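Local coordinates for protein gamma-glutamyl-gamma-aminobutyrate hydrolase PuuD (Escherichia coli, PDB 6VTV) that hydrolyses the gamma-glutamyl linkage of gamma-glutamyl-gamma-aminobutyrate, releasing 4-aminobutanoate and glutamate in the last step of the route from putrescine to 4-aminobutanoate, at residues W225-N230 with R238-G243; P113-C118 with F219-Q224. All coordinates share one frame; numbering follows the deposited sequence.

In the fold
Both contacts are buried and lie next to each other, their centres about 10 Å apart. Interaction 2 pairs the parallel strands 114-117 and 220-223 near the middle of the chain. Interaction 1 follows directly in sequence and sets the loop after strand 220-223 against helix 235-254. Their chemistry differs. The strand pair is held by five backbone hydrogen bonds, whereas loop and helix meet through apolar side chains with no hydrogen bond across. They touch at several places, among them Phe241 edge-to-face with Phe115 and His226 beside Cys118. The predicted catalytic residues are divided between them. Cys118, just after strand 114-117, belongs to interaction 2, and His226 and Glu228 belong to the loop of interaction 1.

Interaction 1 of 2, residues W225-N230 with R238-G243; sequences WHPEWN and RILFEG
Glu228 OE2 is gripped by two groups: His226 ND1 at 2.7 Å and, from helix 33-42, Lys34 through a salt bridge. The bond from His226 uses the syn lone pair of OE2, and OE2 itself lies in the imidazole plane. This helps to fix the rotation of the ring. The Glu228 chain bends at chi2 (-82°), which carries the carboxylate back toward His226 and away from helix 235-254. Its CB stays behind, 4.1 Å from Phe241 CZ. The Phe241 ring points its edge at the turn. Its CE2 lies 3.5 Å from Pro227 O and 4.0 Å from Pro227 CB. Pro227 and Phe241 cross at about a right angle. One helix residue earlier, Leu240 CD1 reaches both Pro227 CB, at 4.2 Å, and the indole of Trp225, 4.1 Å from CZ2. No hydrogen bond crosses between loop and helix; contact is by apolar side chains and by the Phe241 edge against the turn backbone. Ile117 of strand 114-117 also touches Pro227, Glu228 and Phe241. His226 and Glu228 are the first and third residues of a type I turn, close enough to bond. Both are predicted active-site residues, consistent with the Cys-His-Glu triad of class I glutamine amidotransferase-like enzymes.

Interaction 2 of 2, residues P113-C118 with F219-Q224; sequences PIFAIC and FALGVQ
Phe115 and Leu221 lie side by side on one face of the sheet, with Phe115 CE1 3.8 Å from Leu221 CD2. They sit on neighbouring parallel strands in the central sheet of a class I glutamine amidotransferase-like fold. The Phe115 ring is swung over toward strand 220-223, its CG trans to the backbone N (chi1 -172°). Val223 CG1 also comes near the ring, obliquely. Ile117 CG1 lies over one face of the same ring, offset toward the rim. On the other sheet face Ile114 meets Ala220, and Ala116 lies beside Gly222. Helix 94-109 covers part of this face through Ala107 and Leu108. At the start of the pair, Phe219 CD1 packs 3.6 Å from Ile114 O.

Five backbone hydrogen bonds join the strands. Ile114 N, Ala116 N and Cys118 N donate to Phe219 O, Leu221 O and Val223 O, each within the acceptor carbonyl plane. In return, Leu221 N and Val223 N donate to Ile114 O and Ala116 O. These two donors are tilted out of the carbonyl planes. The bond from Cys118 N to Val223 O measures 2.7 Å. Strand 68-71 continues the sheet beyond strand 114-117.

Cys118, the predicted nucleophile, follows its strand directly and takes the N-cap position of helix 119-127. It has a positive phi of 55°, as in the nucleophile elbow of this family. The side chain of Gln224 bends at chi2 and brings its amide back to the cysteine, placing NE2 3.5 Å from Cys118 SG.

Interaction 1 of 2, residues W225-N230 with R238-G243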
# COMPACT_ATOMS: atom_id res chain seq x y z
N TRP B 225 -7.36 3.68 21.12
CA TRP B 225 -5.97 4.07 21.29
C TRP B 225 -5.13 3.51 20.15
O TRP B 225 -5.65 2.99 19.16
CB TRP B 225 -5.45 3.63 22.66
CG TRP B 225 -5.50 2.15 22.91
CD1 TRP B 225 -4.49 1.26 22.71
CD2 TRP B 225 -6.61 1.40 23.43
NE1 TRP B 225 -4.90 -0.01 23.07
CE2 TRP B 225 -6.20 0.06 23.51
CE3 TRP B 225 -7.90 1.74 23.84
CZ2 TRP B 225 -7.04 -0.95 23.98
CZ3 TRP B 225 -8.74 0.73 24.30
CH2 TRP B 225 -8.30 -0.60 24.36
N HIS B 226 -3.80 3.62 20.27
CA HIS B 226 -2.87 3.25 19.21
C HIS B 226 -1.95 2.14 19.72
O HIS B 226 -0.83 2.41 20.18
CB HIS B 226 -2.06 4.45 18.74
CG HIS B 226 -2.81 5.37 17.82
ND1 HIS B 226 -2.51 5.50 16.49
CD2 HIS B 226 -3.86 6.19 18.05
CE1 HIS B 226 -3.33 6.37 15.93
NE2 HIS B 226 -4.16 6.80 16.86
N PRO B 227 -2.38 0.88 19.63
CA PRO B 227 -1.50 -0.22 20.04
C PRO B 227 -0.38 -0.52 19.06
O PRO B 227 0.55 -1.27 19.40
CB PRO B 227 -2.46 -1.41 20.16
CG PRO B 227 -3.54 -1.10 19.17
CD PRO B 227 -3.67 0.40 19.12
N GLU B 228 -0.42 0.05 17.85
CA GLU B 228 0.65 -0.18 16.89
C GLU B 228 1.95 0.51 17.28
O GLU B 228 3.01 0.15 16.76
CB GLU B 228 0.21 0.30 15.50
CG GLU B 228 0.45 1.79 15.25
CD GLU B 228 -0.64 2.67 15.84
OE1 GLU B 228 -1.57 2.13 16.48
OE2 GLU B 228 -0.57 3.90 15.65
N TRP B 229 1.89 1.48 18.20
CA TRP B 229 3.06 2.25 18.59
C TRP B 229 4.04 1.36 19.34
O TRP B 229 3.78 0.98 20.49
CB TRP B 229 2.64 3.44 19.45
CG TRP B 229 3.79 4.24 19.96
CD1 TRP B 229 4.24 4.29 21.25
CD2 TRP B 229 4.63 5.13 19.21
NE1 TRP B 229 5.32 5.14 21.34
CE2 TRP B 229 5.57 5.67 20.10
CE3 TRP B 229 4.67 5.51 17.86
CZ2 TRP B 229 6.55 6.58 19.69
CZ3 TRP B 229 5.64 6.40 17.46
CH2 TRP B 229 6.57 6.93 18.37
N ASN B 230 5.17 1.04 18.71
CA ASN B 230 6.21 0.19 19.29
C ASN B 230 5.59 -1.07 19.91
O ASN B 230 5.88 -1.43 21.05
CB ASN B 230 7.04 0.95 20.32
CG ASN B 230 7.83 2.09 19.69
OD1 ASN B 230 7.69 3.25 20.08
ND2 ASN B 230 8.68 1.76 18.73
N ARG B 238 1.06 -6.21 22.30
CA ARG B 238 1.48 -7.48 21.72
C ARG B 238 0.35 -8.51 21.78
O ARG B 238 0.14 -9.27 20.82
CB ARG B 238 2.72 -8.00 22.44
CG ARG B 238 3.83 -8.47 21.52
CD ARG B 238 5.20 -8.35 22.20
NE ARG B 238 5.18 -8.84 23.57
CZ ARG B 238 5.50 -8.10 24.63
NH1 ARG B 238 5.85 -6.83 24.48
NH2 ARG B 238 5.46 -8.63 25.85
N ILE B 239 -0.39 -8.55 22.88
CA ILE B 239 -1.45 -9.53 23.03
C ILE B 239 -2.60 -9.24 22.06
O ILE B 239 -3.20 -10.16 21.50
CB ILE B 239 -1.94 -9.58 24.49
CG1 ILE B 239 -0.81 -10.08 25.40
CG2 ILE B 239 -3.16 -10.46 24.63
CD1 ILE B 239 -1.13 -10.02 26.88
N LEU B 240 -2.90 -7.96 21.84
CA LEU B 240 -3.99 -7.60 20.94
C LEU B 240 -3.69 -8.04 19.51
O LEU B 240 -4.54 -8.64 18.84
CB LEU B 240 -4.24 -6.09 20.99
CG LEU B 240 -4.82 -5.54 22.30
CD1 LEU B 240 -4.93 -4.03 22.23
CD2 LEU B 240 -6.17 -6.17 22.58
N PHE B 241 -2.49 -7.73 19.03
CA PHE B 241 -2.11 -8.16 17.68
C PHE B 241 -1.96 -9.68 17.62
O PHE B 241 -2.28 -10.29 16.60
CB PHE B 241 -0.83 -7.46 17.25
CG PHE B 241 -1.05 -6.03 16.81
CD1 PHE B 241 -1.55 -5.74 15.55
CD2 PHE B 241 -0.75 -4.99 17.66
CE1 PHE B 241 -1.75 -4.43 15.15
CE2 PHE B 241 -0.95 -3.68 17.28
CZ PHE B 241 -1.45 -3.40 16.02
N GLU B 242 -1.46 -10.30 18.69
CA GLU B 242 -1.37 -11.75 18.71
C GLU B 242 -2.76 -12.39 18.62
O GLU B 242 -2.95 -13.38 17.90
CB GLU B 242 -0.63 -12.22 19.97
CG GLU B 242 0.89 -12.29 19.82
CD GLU B 242 1.57 -12.38 21.17
OE1 GLU B 242 2.82 -12.28 21.26
OE2 GLU B 242 0.84 -12.54 22.17
N GLY B 243 -3.74 -11.81 19.32
CA GLY B 243 -5.09 -12.34 19.26
C GLY B 243 -5.74 -12.16 17.91
O GLY B 243 -6.51 -13.01 17.46

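Interaction 2 of 2, residues P113-C118 with F219-Q224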
# COMPACT_ATOMS: atom_id res chain seq x y z
N PRO B 113 -11.98 -11.87 10.25
CA PRO B 113 -11.55 -11.10 11.42
C PRO B 113 -11.19 -9.67 11.05
O PRO B 113 -10.62 -9.40 9.99
CB PRO B 113 -10.33 -11.88 11.92
CG PRO B 113 -10.54 -13.27 11.43
CD PRO B 113 -11.21 -13.12 10.09
N ILE B 114 -11.53 -8.74 11.94
CA ILE B 114 -11.25 -7.32 11.77
C ILE B 114 -10.56 -6.80 13.02
O ILE B 114 -10.98 -7.11 14.14
CB ILE B 114 -12.53 -6.51 11.49
CG1 ILE B 114 -13.33 -7.11 10.34
CG2 ILE B 114 -12.19 -5.05 11.20
CD1 ILE B 114 -14.68 -6.45 10.12
N PHE B 115 -9.50 -6.02 12.83
CA PHE B 115 -8.85 -5.29 13.91
C PHE B 115 -8.74 -3.84 13.49
O PHE B 115 -8.10 -3.52 12.49
CB PHE B 115 -7.47 -5.87 14.24
CG PHE B 115 -6.84 -5.27 15.46
CD1 PHE B 115 -7.61 -4.99 16.58
CD2 PHE B 115 -5.49 -4.99 15.50
CE1 PHE B 115 -7.04 -4.43 17.71
CE2 PHE B 115 -4.91 -4.44 16.63
CZ PHE B 115 -5.69 -4.16 17.74
N ALA B 116 -9.38 -2.95 14.26
CA ALA B 116 -9.50 -1.55 13.91
C ALA B 116 -8.87 -0.68 14.99
O ALA B 116 -9.01 -0.95 16.18
CB ALA B 116 -10.97 -1.17 13.72
N ILE B 117 -8.17 0.37 14.56
CA ILE B 117 -7.41 1.24 15.45
C ILE B 117 -7.86 2.68 15.24
O ILE B 117 -7.86 3.18 14.10
CB ILE B 117 -5.90 1.11 15.20
CG1 ILE B 117 -5.40 -0.28 15.60
CG2 ILE B 117 -5.14 2.20 15.96
CD1 ILE B 117 -3.91 -0.48 15.40
N CYS B 118 -8.25 3.34 16.33
CA CYS B 118 -8.58 4.77 16.37
C CYS B 118 -9.66 5.12 15.35
O CYS B 118 -10.85 4.91 15.61
CB CYS B 118 -7.32 5.61 16.14
SG CYS B 118 -7.55 7.39 16.39
N PHE B 219 -14.25 -12.38 15.55
CA PHE B 219 -13.24 -11.42 16.01
C PHE B 219 -13.35 -10.17 15.13
O PHE B 219 -12.73 -10.09 14.08
CB PHE B 219 -11.84 -12.01 15.95
CG PHE B 219 -10.80 -11.18 16.66
CD1 PHE B 219 -10.23 -10.09 16.04
CD2 PHE B 219 -10.40 -11.51 17.94
CE1 PHE B 219 -9.27 -9.33 16.68
CE2 PHE B 219 -9.45 -10.75 18.59
CZ PHE B 219 -8.88 -9.66 17.96
N ALA B 220 -14.14 -9.20 15.60
CA ALA B 220 -14.26 -7.89 14.95
C ALA B 220 -14.07 -6.86 16.06
O ALA B 220 -15.04 -6.38 16.64
CB ALA B 220 -15.59 -7.74 14.24
N LEU B 221 -12.81 -6.52 16.34
CA LEU B 221 -12.44 -5.70 17.48
C LEU B 221 -11.94 -4.34 17.04
O LEU B 221 -11.18 -4.23 16.06
CB LEU B 221 -11.37 -6.41 18.32
CG LEU B 221 -10.73 -5.60 19.45
CD1 LEU B 221 -11.72 -5.35 20.57
CD2 LEU B 221 -9.49 -6.31 19.97
N GLY B 222 -12.36 -3.31 17.75
CA GLY B 222 -11.83 -1.97 17.54
C GLY B 222 -11.37 -1.36 18.85
O GLY B 222 -11.99 -1.58 19.89
N VAL B 223 -10.27 -0.62 18.79
CA VAL B 223 -9.75 0.10 19.94
C VAL B 223 -9.53 1.55 19.54
O VAL B 223 -9.19 1.86 18.39
CB VAL B 223 -8.45 -0.52 20.50
CG1 VAL B 223 -8.68 -1.98 20.88
CG2 VAL B 223 -7.31 -0.40 19.50
N GLN B 224 -9.75 2.46 20.50
CA GLN B 224 -9.62 3.88 20.23
C GLN B 224 -8.19 4.38 20.36
O GLN B 224 -7.84 5.39 19.74
CB GLN B 224 -10.54 4.67 21.17
CG GLN B 224 -10.56 6.18 20.94
CD GLN B 224 -11.11 6.57 19.59
OE1 GLN B 224 -12.33 6.61 19.38
NE2 GLN B 224 -10.22 6.86 18.65